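Local coordinates for protein cellulase (Uncultured bacterium, PDB 3WX5) that probably hydrolyses internal beta-1,4-glucosidic bonds of cellulose, as an endoglucanase of glycoside hydrolase family 12, at residues N134-G139 / Y215-E220; M143-W148 / V152-N157; V171-A174 / W178-I181; I181-T186 / I201-A206. One frame throughout, in Å; residues are numbered along the deposited sequence.

In the fold
From the N-terminal side, residues 134-139, in the loop before strand 140-149, meet strand 215-225 some 76 residues later, so interaction 1 closes a long loop with the other three nested inside it. Interaction 2 comes first within: strand 140-149 runs out, and the chain folds back over it at 152-157. Interaction 3 follows in series, a tight hairpin between strands 167-175 and 179-185. Interaction 4 starts at Ile181, where interaction 3 ends, and ties strand 179-185 to helix 197-206. Strand 179-185 lies beside strand 140-149, through Met143 N to Ile181 O, so interactions 2, 3 and 4 all involve neighbouring strands of the large mixed sheet.

Interaction 1: N134-G139 / Y215-E220; sequences NGYSGG and YLHAVE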
loop_
_atom_site.group_PDB
_atom_site.type_symbol
_atom_site.label_atom_id
_atom_site.label_comp_id
_atom_site.label_asym_id
_atom_site.label_seq_id
_atom_site.Cartn_x
_atom_site.Cartn_y
_atom_site.Cartn_z
ATOM N N ASN A 134 -1.392 -14.371 10.806
ATOM C CA ASN A 134 -0.720 -13.734 11.919
ATOM C C ASN A 134 0.308 -12.668 11.570
ATOM O O ASN A 134 1.113 -12.267 12.403
ATOM C CB ASN A 134 -0.160 -14.769 12.885
ATOM C CG ASN A 134 -1.174 -15.170 13.921
ATOM O OD1 ASN A 134 -0.934 -15.014 15.115
ATOM N ND2 ASN A 134 -2.380 -15.501 13.470
ATOM N N GLY A 135 0.203 -12.131 10.365
ATOM C CA GLY A 135 1.074 -11.022 9.965
ATOM C C GLY A 135 2.357 -11.502 9.304
ATOM O O GLY A 135 2.392 -12.596 8.703
ATOM N N TYR A 136 3.361 -10.627 9.285
ATOM C CA TYR A 136 4.519 -10.810 8.393
ATOM C C TYR A 136 5.868 -10.693 9.104
ATOM O O TYR A 136 6.873 -10.346 8.471
ATOM C CB TYR A 136 4.454 -9.846 7.183
ATOM C CG TYR A 136 3.090 -9.810 6.529
ATOM C CD1 TYR A 136 2.117 -8.909 6.957
ATOM C CD2 TYR A 136 2.756 -10.701 5.517
ATOM C CE1 TYR A 136 0.854 -8.883 6.370
ATOM C CE2 TYR A 136 1.474 -10.736 4.973
ATOM C CZ TYR A 136 0.530 -9.828 5.398
ATOM O OH TYR A 136 -0.726 -9.819 4.818
ATOM N N SER A 137 5.904 -11.027 10.397
ATOM C CA SER A 137 7.161 -11.009 11.143
ATOM C C SER A 137 8.130 -11.968 10.479
ATOM O O SER A 137 7.754 -13.048 10.074
ATOM C CB SER A 137 6.946 -11.436 12.604
ATOM O OG SER A 137 6.058 -10.552 13.252
ATOM N N GLY A 138 9.380 -11.554 10.348
ATOM C CA GLY A 138 10.397 -12.380 9.669
ATOM C C GLY A 138 10.357 -12.244 8.159
ATOM O O GLY A 138 11.167 -12.856 7.436
ATOM N N GLY A 139 9.480 -11.362 7.691
ATOM C CA GLY A 139 9.416 -11.006 6.267
ATOM C C GLY A 139 9.732 -9.548 6.010
ATOM O O GLY A 139 10.760 -9.067 6.456
ATOM N N TYR A 215 7.444 -15.217 0.109
ATOM C CA TYR A 215 6.241 -15.007 -0.690
ATOM C C TYR A 215 5.809 -13.551 -0.638
ATOM O O TYR A 215 5.749 -12.983 0.435
ATOM C CB TYR A 215 5.113 -15.826 -0.099
ATOM C CG TYR A 215 5.390 -17.287 -0.261
ATOM C CD1 TYR A 215 5.113 -17.932 -1.474
ATOM C CD2 TYR A 215 6.043 -17.996 0.731
ATOM C CE1 TYR A 215 5.412 -19.280 -1.654
ATOM C CE2 TYR A 215 6.362 -19.341 0.556
ATOM C CZ TYR A 215 6.048 -19.967 -0.641
ATOM O OH TYR A 215 6.363 -21.286 -0.820
ATOM N N LEU A 216 5.398 -13.022 -1.791
ATOM C CA LEU A 216 4.541 -11.841 -1.870
ATOM C C LEU A 216 3.119 -12.225 -1.509
ATOM O O LEU A 216 2.545 -13.125 -2.135
ATOM C CB LEU A 216 4.587 -11.265 -3.285
ATOM C CG LEU A 216 3.617 -10.111 -3.580
ATOM C CD1 LEU A 216 3.877 -8.911 -2.631
ATOM C CD2 LEU A 216 3.738 -9.698 -5.073
ATOM N N HIS A 217 2.566 -11.592 -0.469
ATOM C CA HIS A 217 1.191 -11.906 -0.040
ATOM C C HIS A 217 0.144 -10.943 -0.549
ATOM O O HIS A 217 -0.996 -11.337 -0.809
ATOM C CB HIS A 217 1.126 -11.926 1.492
ATOM C CG HIS A 217 1.800 -13.118 2.083
ATOM N ND1 HIS A 217 1.183 -14.354 2.142
ATOM C CD2 HIS A 217 3.074 -13.308 2.501
ATOM C CE1 HIS A 217 2.007 -15.216 2.707
ATOM N NE2 HIS A 217 3.168 -14.614 2.918
ATOM N N ALA A 218 0.506 -9.661 -0.644
ATOM C CA ALA A 218 -0.499 -8.634 -0.894
ATOM C C ALA A 218 0.122 -7.455 -1.584
ATOM O O ALA A 218 1.205 -7.038 -1.209
ATOM C CB ALA A 218 -1.111 -8.162 0.446
ATOM N N VAL A 219 -0.612 -6.876 -2.534
ATOM C CA VAL A 219 -0.210 -5.627 -3.161
ATOM C C VAL A 219 -1.328 -4.631 -2.842
ATOM O O VAL A 219 -2.475 -4.801 -3.325
ATOM C CB VAL A 219 -0.114 -5.795 -4.706
ATOM C CG1 VAL A 219 0.271 -4.454 -5.380
ATOM C CG2 VAL A 219 0.928 -6.871 -5.039
ATOM N N GLU A 220 -0.982 -3.575 -2.099
ATOM C CA GLU A 220 -1.981 -2.620 -1.615
ATOM C C GLU A 220 -1.567 -1.230 -2.032
ATOM O O GLU A 220 -0.382 -0.959 -2.220
ATOM C CB GLU A 220 -2.097 -2.678 -0.079
ATOM C CG GLU A 220 -1.765 -4.038 0.529
ATOM C CD GLU A 220 -2.196 -4.193 2.003
ATOM O OE1 GLU A 220 -2.495 -3.183 2.682
ATOM O OE2 GLU A 220 -2.323 -5.355 2.458
#
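Tyr136 and His217 are brought together by matching first torsions: in both, CG is anti to the carbonyl carbon and beside the backbone N, with chi1 -46° in the tyrosine and -72° in the histidine. The side chains run past one another, heading opposite ways. Tyr136 CE2 does the touching, 3.7 Å from His217 CB and 3.8 Å from His217 CG, while Tyr136 CD2 lies 4.0 Å from His217 CD2. The ring centroids are 5.6 Å apart with their planes at 55°, an aromatic pair meeting obliquely. The contact is small, about 102 Å² in all, yet both residues are buried. From Tyr136 to Gly139 the chain makes a type II beta turn, closed by Gly139 N on Tyr136 O at 2.9 Å. The polar ends look elsewhere: Tyr136 OH is gripped by Cys83 O and Trp85 N, and His217 NE2 makes weak hydrogen bonds to Ser129 O and Ser127 OG. Tyr136 also meets Trp85 edge-to-face. It packs the loop before strand 140-149 against strand 215-225 through His217, and against strand 117-127, the partner of 215-225 in the mixed sheet, by stacking on Trp125.

Interaction 2: M143-W148 / V152-N157; sequences MIWLNW and VMPGGN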
loop_
_atom_site.group_PDB
_atom_site.type_symbol
_atom_site.label_atom_id
_atom_site.label_comp_id
_atom_site.label_asym_id
_atom_site.label_seq_id
_atom_site.Cartn_x
_atom_site.Cartn_y
_atom_site.Cartn_z
ATOM N N MET A 143 7.248 -0.320 0.588
ATOM C CA MET A 143 6.378 0.807 0.293
ATOM C C MET A 143 6.902 1.587 -0.919
ATOM O O MET A 143 8.112 1.708 -1.119
ATOM C CB MET A 143 6.294 1.768 1.488
ATOM C CG MET A 143 5.876 1.139 2.815
ATOM S SD MET A 143 5.079 2.386 3.897
ATOM C CE MET A 143 3.421 2.557 3.172
ATOM N N ILE A 144 5.980 2.260 -1.603
ATOM C CA ILE A 144 6.344 3.136 -2.716
ATOM C C ILE A 144 5.546 4.403 -2.545
ATOM O O ILE A 144 4.325 4.383 -2.716
ATOM C CB ILE A 144 5.996 2.521 -4.068
ATOM C CG1 ILE A 144 6.742 1.190 -4.235
ATOM C CG2 ILE A 144 6.423 3.491 -5.194
ATOM C CD1 ILE A 144 6.293 0.347 -5.434
ATOM N N TRP A 145 6.225 5.472 -2.123
ATOM C CA TRP A 145 5.551 6.721 -1.760
ATOM C C TRP A 145 5.511 7.619 -2.999
ATOM O O TRP A 145 6.553 7.949 -3.562
ATOM C CB TRP A 145 6.328 7.461 -0.657
ATOM C CG TRP A 145 6.315 6.818 0.735
ATOM C CD1 TRP A 145 6.217 5.477 1.042
ATOM C CD2 TRP A 145 6.419 7.512 1.990
ATOM N NE1 TRP A 145 6.217 5.311 2.423
ATOM C CE2 TRP A 145 6.390 6.538 3.018
ATOM C CE3 TRP A 145 6.588 8.866 2.340
ATOM C CZ2 TRP A 145 6.428 6.881 4.376
ATOM C CZ3 TRP A 145 6.679 9.211 3.703
ATOM C CH2 TRP A 145 6.618 8.216 4.699
ATOM N N LEU A 146 4.309 8.023 -3.401
ATOM C CA LEU A 146 4.109 8.796 -4.629
ATOM C C LEU A 146 3.832 10.269 -4.360
ATOM O O LEU A 146 4.121 11.133 -5.198
ATOM C CB LEU A 146 2.942 8.212 -5.438
ATOM C CG LEU A 146 3.143 6.741 -5.819
ATOM C CD1 LEU A 146 1.875 6.217 -6.454
ATOM C CD2 LEU A 146 4.362 6.571 -6.775
ATOM N N ASN A 147 3.280 10.558 -3.185
ATOM C CA ASN A 147 2.847 11.921 -2.858
ATOM C C ASN A 147 2.621 11.990 -1.330
ATOM O O ASN A 147 2.620 10.968 -0.647
ATOM C CB ASN A 147 1.548 12.259 -3.639
ATOM C CG ASN A 147 1.439 13.737 -4.009
ATOM O OD1 ASN A 147 0.989 14.107 -5.123
ATOM N ND2 ASN A 147 1.823 14.594 -3.081
ATOM N N TRP A 148 2.597 13.191 -0.777
ATOM C CA TRP A 148 2.560 13.353 0.688
ATOM C C TRP A 148 2.411 14.830 1.022
ATOM O O TRP A 148 2.518 15.683 0.144
ATOM C CB TRP A 148 3.859 12.829 1.327
ATOM C CG TRP A 148 5.075 13.591 0.862
ATOM C CD1 TRP A 148 5.553 14.783 1.368
ATOM C CD2 TRP A 148 5.952 13.227 -0.204
ATOM N NE1 TRP A 148 6.681 15.172 0.678
ATOM C CE2 TRP A 148 6.929 14.250 -0.312
ATOM C CE3 TRP A 148 5.981 12.159 -1.112
ATOM C CZ2 TRP A 148 7.912 14.238 -1.297
ATOM C CZ3 TRP A 148 6.950 12.157 -2.108
ATOM C CH2 TRP A 148 7.898 13.207 -2.196
ATOM N N VAL A 152 6.294 14.361 6.398
ATOM C CA VAL A 152 6.285 13.015 6.950
ATOM C C VAL A 152 7.465 12.232 6.362
ATOM O O VAL A 152 7.898 12.542 5.259
ATOM C CB VAL A 152 4.932 12.316 6.648
ATOM C CG1 VAL A 152 3.802 12.993 7.434
ATOM C CG2 VAL A 152 4.632 12.339 5.137
ATOM N N MET A 153 8.036 11.292 7.123
ATOM C CA MET A 153 9.296 10.617 6.738
ATOM C C MET A 153 9.027 9.104 6.767
ATOM O O MET A 153 8.287 8.638 7.615
ATOM C CB MET A 153 10.406 10.920 7.760
ATOM C CG MET A 153 11.063 12.295 7.601
ATOM S SD MET A 153 11.765 12.525 5.943
ATOM C CE MET A 153 11.462 14.281 5.664
ATOM N N PRO A 154 9.659 8.341 5.858
ATOM C CA PRO A 154 9.702 6.881 5.985
ATOM C C PRO A 154 10.390 6.450 7.276
ATOM O O PRO A 154 11.185 7.222 7.860
ATOM C CB PRO A 154 10.558 6.474 4.781
ATOM C CG PRO A 154 10.252 7.516 3.767
ATOM C CD PRO A 154 10.273 8.777 4.596
ATOM N N GLY A 155 10.065 5.246 7.732
ATOM C CA GLY A 155 10.825 4.589 8.809
ATOM C C GLY A 155 12.285 4.397 8.457
ATOM O O GLY A 155 12.661 4.386 7.283
ATOM N N GLY A 156 13.118 4.233 9.476
ATOM C CA GLY A 156 14.497 3.784 9.247
ATOM C C GLY A 156 15.413 4.900 8.784
ATOM O O GLY A 156 15.257 6.051 9.193
ATOM N N ASN A 157 16.349 4.558 7.901
ATOM C CA ASN A 157 17.385 5.476 7.458
ATOM C C ASN A 157 17.408 5.492 5.937
ATOM O O ASN A 157 17.189 4.459 5.288
ATOM C CB ASN A 157 18.764 5.003 7.919
ATOM C CG ASN A 157 18.870 4.896 9.411
ATOM O OD1 ASN A 157 19.095 3.807 9.949
ATOM N ND2 ASN A 157 18.790 6.033 10.087
#
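The Trp145 indole carries Pro154 over one face of its six-membered ring: Pro154 CG sits 3.8 Å from the ring centroid and 8° off the normal, a CH-pi contact. Val152 O lies at the edge, near the ring plane, 3.9 Å from Trp145 CZ3, and Met143 CB is also at an edge. Trp145 CH2 comes within 3.3 Å of both Pro154 N and Met153 C. With chi1 -70°, Trp145 CG is anti to the carbonyl carbon, and the indole is carried from the strand under the returning chain. Its NE1 gives a weak hydrogen bond to Met143 SD at 3.5 Å. The strand and the segment that returns over it pack in this way within the concanavalin-like family 12 fold, where Leu146 and Asn147 form a classic beta bulge opposite Ala120. With an alanine here in place of Trp145, Pro154 would probably lose the face it rests on and a gap would open beneath the 152-157 segment. Val152 CG2 fills the angle between two tryptophans, 4.0 Å from Trp145 CZ3 and 3.9 Å from Trp148 CB. Arg184 of strand 179-185 joins the group, donating to Val152 O through NH2 and lying in a cation-pi contact with Trp148, while Trp172 packs on Pro154 and Met153.

Interaction 3: V171-A174 / W178-I181; sequences VWFA and WNYI
Phe173 lays the edge of its ring against Asn179, with Phe173 CE1 3.9 Å from Asn179 CB. With chi1 175°, Phe173 CG lies anti to its own N, which brings CD1 back over the neighbouring strand to within 3.3 Å of Tyr180 O. Ile181 shares this face of the sheet, its CG1 at the ring edge of Phe173, and its CG2 runs alongside Val171 CG1 at 4.1 Å, the two side chains pointing the same way. On the other face Ala174 CB meets Tyr180 CB at 4.0 Å, and the Tyr180 ring turns its edge to Ala174 N. Ala174 and Tyr180 form the hydrogen-bonded pair: Ala174 N to Tyr180 O and Tyr180 N to Ala174 O, both 2.9 Å, the second nearly straight at 171° and in the carbonyl plane. Phe173 and Ile181 form the adjacent non-hydrogen-bonded pair. There Ile181 CA sends a C-H toward Trp172 O at 3.3 Å. Outside the hairpin, Phe173 stacks on Tyr209, and Tyr180 OH accepts from Gly155 N. The N-to-C directions of the two short strand segments make 164°, close to antiparallel, and only three residues separate the segments: this is an antiparallel beta hairpin within the mixed sheet, between strands 157-164 and 140-149, whose second strand runs parallel to strand 140-149.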
loop_
_atom_site.group_PDB
_atom_site.type_symbol
_atom_site.label_atom_id
_atom_site.label_comp_id
_atom_site.label_asym_id
_atom_site.label_seq_id
_atom_site.Cartn_x
_atom_site.Cartn_y
_atom_site.Cartn_z
ATOM N N VAL A 171 15.813 5.484 -1.308
ATOM C CA VAL A 171 15.608 4.174 -0.697
ATOM C C VAL A 171 15.812 4.293 0.813
ATOM O O VAL A 171 16.831 4.841 1.259
ATOM C CB VAL A 171 16.582 3.113 -1.280
ATOM C CG1 VAL A 171 16.229 1.741 -0.785
ATOM C CG2 VAL A 171 16.546 3.132 -2.834
ATOM N N TRP A 172 14.786 3.909 1.578
ATOM C CA TRP A 172 14.827 3.932 3.060
ATOM C C TRP A 172 14.705 2.528 3.585
ATOM O O TRP A 172 13.965 1.725 3.003
ATOM C CB TRP A 172 13.646 4.738 3.602
ATOM C CG TRP A 172 13.734 6.190 3.257
ATOM C CD1 TRP A 172 13.554 6.772 2.023
ATOM C CD2 TRP A 172 14.082 7.233 4.152
ATOM N NE1 TRP A 172 13.774 8.141 2.107
ATOM C CE2 TRP A 172 14.080 8.444 3.415
ATOM C CE3 TRP A 172 14.312 7.278 5.542
ATOM C CZ2 TRP A 172 14.341 9.684 4.018
ATOM C CZ3 TRP A 172 14.610 8.494 6.128
ATOM C CH2 TRP A 172 14.606 9.688 5.372
ATOM N N PHE A 173 15.426 2.212 4.666
ATOM C CA PHE A 173 15.430 0.846 5.190
ATOM C C PHE A 173 15.311 0.877 6.714
ATOM O O PHE A 173 16.033 1.632 7.366
ATOM C CB PHE A 173 16.735 0.116 4.811
ATOM C CG PHE A 173 16.853 -1.264 5.419
ATOM C CD1 PHE A 173 15.919 -2.239 5.118
ATOM C CD2 PHE A 173 17.803 -1.528 6.397
ATOM C CE1 PHE A 173 15.978 -3.493 5.705
ATOM C CE2 PHE A 173 17.874 -2.778 6.987
ATOM C CZ PHE A 173 16.938 -3.752 6.655
ATOM N N ALA A 174 14.414 0.068 7.283
ATOM C CA ALA A 174 14.478 -0.193 8.721
ATOM C C ALA A 174 14.514 -1.681 8.984
ATOM O O ALA A 174 13.693 -2.429 8.461
ATOM C CB ALA A 174 13.262 0.423 9.450
ATOM N N TRP A 178 9.965 -7.108 10.866
ATOM C CA TRP A 178 10.081 -7.379 9.434
ATOM C C TRP A 178 11.036 -6.355 8.840
ATOM O O TRP A 178 11.364 -5.378 9.489
ATOM C CB TRP A 178 8.691 -7.261 8.776
ATOM C CG TRP A 178 8.065 -5.858 8.868
ATOM C CD1 TRP A 178 7.963 -4.949 7.865
ATOM C CD2 TRP A 178 7.390 -5.277 10.002
ATOM N NE1 TRP A 178 7.307 -3.798 8.311
ATOM C CE2 TRP A 178 6.980 -3.974 9.629
ATOM C CE3 TRP A 178 7.094 -5.737 11.300
ATOM C CZ2 TRP A 178 6.278 -3.132 10.497
ATOM C CZ3 TRP A 178 6.447 -4.882 12.179
ATOM C CH2 TRP A 178 6.024 -3.602 11.769
ATOM N N ASN A 179 11.535 -6.601 7.629
ATOM C CA ASN A 179 12.366 -5.602 6.976
ATOM C C ASN A 179 11.443 -4.604 6.301
ATOM O O ASN A 179 10.563 -4.984 5.528
ATOM C CB ASN A 179 13.256 -6.240 5.895
ATOM C CG ASN A 179 14.433 -7.036 6.457
ATOM O OD1 ASN A 179 15.092 -7.791 5.712
ATOM N ND2 ASN A 179 14.764 -6.819 7.733
ATOM N N TYR A 180 11.684 -3.316 6.547
ATOM C CA TYR A 180 10.873 -2.250 5.961
ATOM C C TYR A 180 11.703 -1.545 4.909
ATOM O O TYR A 180 12.805 -1.069 5.202
ATOM C CB TYR A 180 10.503 -1.251 7.046
ATOM C CG TYR A 180 9.898 0.060 6.570
ATOM C CD1 TYR A 180 8.518 0.228 6.526
ATOM C CD2 TYR A 180 10.702 1.181 6.373
ATOM C CE1 TYR A 180 7.931 1.461 6.162
ATOM C CE2 TYR A 180 10.130 2.449 6.004
ATOM C CZ TYR A 180 8.748 2.573 5.932
ATOM O OH TYR A 180 8.175 3.809 5.692
ATOM N N ILE A 181 11.220 -1.537 3.675
ATOM C CA ILE A 181 11.901 -0.809 2.608
ATOM C C ILE A 181 10.932 0.188 1.995
ATOM O O ILE A 181 9.819 -0.172 1.628
ATOM C CB ILE A 181 12.400 -1.732 1.457
ATOM C CG1 ILE A 181 13.025 -3.036 2.003
ATOM C CG2 ILE A 181 13.451 -0.973 0.641
ATOM C CD1 ILE A 181 12.064 -4.242 1.992
#

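Interaction 4: I181-T186 / I201-A206; sequences IAYRRT and IDDAVA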
loop_
_atom_site.group_PDB
_atom_site.type_symbol
_atom_site.label_atom_id
_atom_site.label_comp_id
_atom_site.label_asym_id
_atom_site.label_seq_id
_atom_site.Cartn_x
_atom_site.Cartn_y
_atom_site.Cartn_z
ATOM N N ILE A 181 11.220 -1.537 3.675
ATOM C CA ILE A 181 11.901 -0.809 2.608
ATOM C C ILE A 181 10.932 0.188 1.995
ATOM O O ILE A 181 9.819 -0.172 1.628
ATOM C CB ILE A 181 12.400 -1.732 1.457
ATOM C CG1 ILE A 181 13.025 -3.036 2.003
ATOM C CG2 ILE A 181 13.451 -0.973 0.641
ATOM C CD1 ILE A 181 12.064 -4.242 1.992
ATOM N N ALA A 182 11.313 1.464 1.957
ATOM C CA ALA A 182 10.411 2.454 1.350
ATOM C C ALA A 182 11.116 3.143 0.188
ATOM O O ALA A 182 12.264 3.602 0.324
ATOM C CB ALA A 182 9.980 3.470 2.378
ATOM N N TYR A 183 10.409 3.272 -0.927
ATOM C CA TYR A 183 10.934 4.039 -2.058
ATOM C C TYR A 183 10.124 5.310 -2.142
ATOM O O TYR A 183 8.946 5.259 -2.446
ATOM C CB TYR A 183 10.794 3.252 -3.372
ATOM C CG TYR A 183 11.642 1.987 -3.368
ATOM C CD1 TYR A 183 11.162 0.811 -2.783
ATOM C CD2 TYR A 183 12.949 1.996 -3.873
ATOM C CE1 TYR A 183 11.960 -0.350 -2.730
ATOM C CE2 TYR A 183 13.749 0.833 -3.845
ATOM C CZ TYR A 183 13.241 -0.330 -3.275
ATOM O OH TYR A 183 14.042 -1.449 -3.122
ATOM N N ARG A 184 10.764 6.451 -1.906
ATOM C CA ARG A 184 10.044 7.712 -1.945
ATOM C C ARG A 184 10.401 8.409 -3.250
ATOM O O ARG A 184 11.563 8.770 -3.453
ATOM C CB ARG A 184 10.456 8.596 -0.753
ATOM C CG ARG A 184 9.624 9.873 -0.646
ATOM C CD ARG A 184 10.156 10.840 0.436
ATOM N NE ARG A 184 9.050 11.680 0.877
ATOM C CZ ARG A 184 8.907 12.150 2.117
ATOM N NH1 ARG A 184 9.877 11.964 3.016
ATOM N NH2 ARG A 184 7.793 12.801 2.450
ATOM N N ARG A 185 9.401 8.745 -4.059
ATOM C CA ARG A 185 9.699 9.328 -5.387
ATOM C C ARG A 185 10.384 10.676 -5.153
ATOM O O ARG A 185 10.044 11.372 -4.188
ATOM C CB ARG A 185 8.411 9.544 -6.184
ATOM C CG ARG A 185 8.635 9.501 -7.698
ATOM C CD ARG A 185 7.288 9.616 -8.416
ATOM N NE ARG A 185 7.395 9.405 -9.864
ATOM C CZ ARG A 185 7.827 10.314 -10.728
ATOM N NH1 ARG A 185 8.190 11.532 -10.306
ATOM N NH2 ARG A 185 7.793 10.035 -12.034
ATOM N N THR A 186 11.380 11.009 -5.969
ATOM C CA THR A 186 12.159 12.248 -5.742
ATOM C C THR A 186 11.312 13.485 -6.026
ATOM O O THR A 186 11.603 14.579 -5.514
ATOM C CB THR A 186 13.459 12.299 -6.587
ATOM O OG1 THR A 186 13.133 12.142 -7.962
ATOM C CG2 THR A 186 14.417 11.159 -6.197
ATOM N N ILE A 201 10.749 -4.674 -6.142
ATOM C CA ILE A 201 11.038 -5.938 -5.548
ATOM C C ILE A 201 12.451 -6.438 -5.835
ATOM O O ILE A 201 13.183 -6.799 -4.907
ATOM C CB ILE A 201 10.006 -7.009 -5.979
ATOM C CG1 ILE A 201 8.606 -6.554 -5.543
ATOM C CG2 ILE A 201 10.388 -8.331 -5.357
ATOM C CD1 ILE A 201 7.435 -7.551 -5.927
ATOM N N ASP A 202 12.869 -6.390 -7.102
ATOM C CA ASP A 202 14.183 -6.907 -7.485
ATOM C C ASP A 202 15.297 -6.037 -6.902
ATOM O O ASP A 202 16.360 -6.547 -6.570
ATOM C CB ASP A 202 14.327 -6.977 -9.023
ATOM C CG ASP A 202 13.576 -8.166 -9.639
ATOM O OD1 ASP A 202 12.983 -8.969 -8.880
ATOM O OD2 ASP A 202 13.499 -8.241 -10.889
ATOM N N ASP A 203 15.042 -4.735 -6.740
ATOM C CA ASP A 203 16.057 -3.859 -6.122
ATOM C C ASP A 203 16.209 -4.222 -4.646
ATOM O O ASP A 203 17.324 -4.345 -4.125
ATOM C CB ASP A 203 15.672 -2.382 -6.289
ATOM C CG ASP A 203 16.637 -1.446 -5.581
ATOM O OD1 ASP A 203 17.715 -1.128 -6.155
ATOM O OD2 ASP A 203 16.363 -1.095 -4.414
ATOM N N ALA A 204 15.076 -4.395 -3.959
ATOM C CA ALA A 204 15.113 -4.824 -2.556
ATOM C C ALA A 204 15.813 -6.184 -2.381
ATOM O O ALA A 204 16.588 -6.373 -1.426
ATOM C CB ALA A 204 13.687 -4.885 -1.990
ATOM N N VAL A 205 15.558 -7.125 -3.301
ATOM C CA VAL A 205 16.256 -8.398 -3.275
ATOM C C VAL A 205 17.761 -8.181 -3.445
ATOM O O VAL A 205 18.590 -8.809 -2.747
ATOM C CB VAL A 205 15.743 -9.352 -4.378
ATOM C CG1 VAL A 205 16.727 -10.524 -4.580
ATOM C CG2 VAL A 205 14.314 -9.869 -4.005
ATOM N N ALA A 206 18.123 -7.376 -4.436
ATOM C CA ALA A 206 19.559 -7.118 -4.678
ATOM C C ALA A 206 20.239 -6.525 -3.460
ATOM O O ALA A 206 21.403 -6.844 -3.196
ATOM C CB ALA A 206 19.776 -6.227 -5.900
#
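One hydrogen bond joins strand and helix: Tyr183 OH donates to Asp203 OD2 at 2.7 Å, using the anti lone pair of that oxygen, the one turned away from OD1. The carboxylate comes to the edge of the phenol, OD2 lying in the ring plane and also 3.3 Å from Tyr183 CE2, while the carboxylate plane is turned 74° from the ring. The chi1 of 176° in Asp203 sets CG anti to the backbone N and swings the acid from the helix toward the strand. Asp203 OD2 has a second partner, a salt bridge to Arg207 NE just beyond the segment, which probably favours the ionised carboxylate and partly offsets its charge. The apolar contact is that of Ile181 CD1 with Ala204 CB at 4.3 Å. Ala204 CB also packs beside Tyr183 OH at 3.6 Å, so the Ala204 methyl meets the ends of both strand side chains. Phe200, one turn earlier in helix 197-206, meets the Tyr183 ring edge-to-face, and Val171 of the neighbouring strand also packs on it. A phenylalanine in place of Tyr183 would probably keep the ring packing but leave Asp203 without its hydroxyl partner, held on that oxygen by Arg207 alone among the partners described. The axes of the short strand and helix segments pass 10.3 Å apart at 129°, a gap bridged mainly by the Tyr183 side chain. This is a helix laid across a beta sheet, here the single helix 197-206 packed on strand 179-185 of the largely beta fold of family 12.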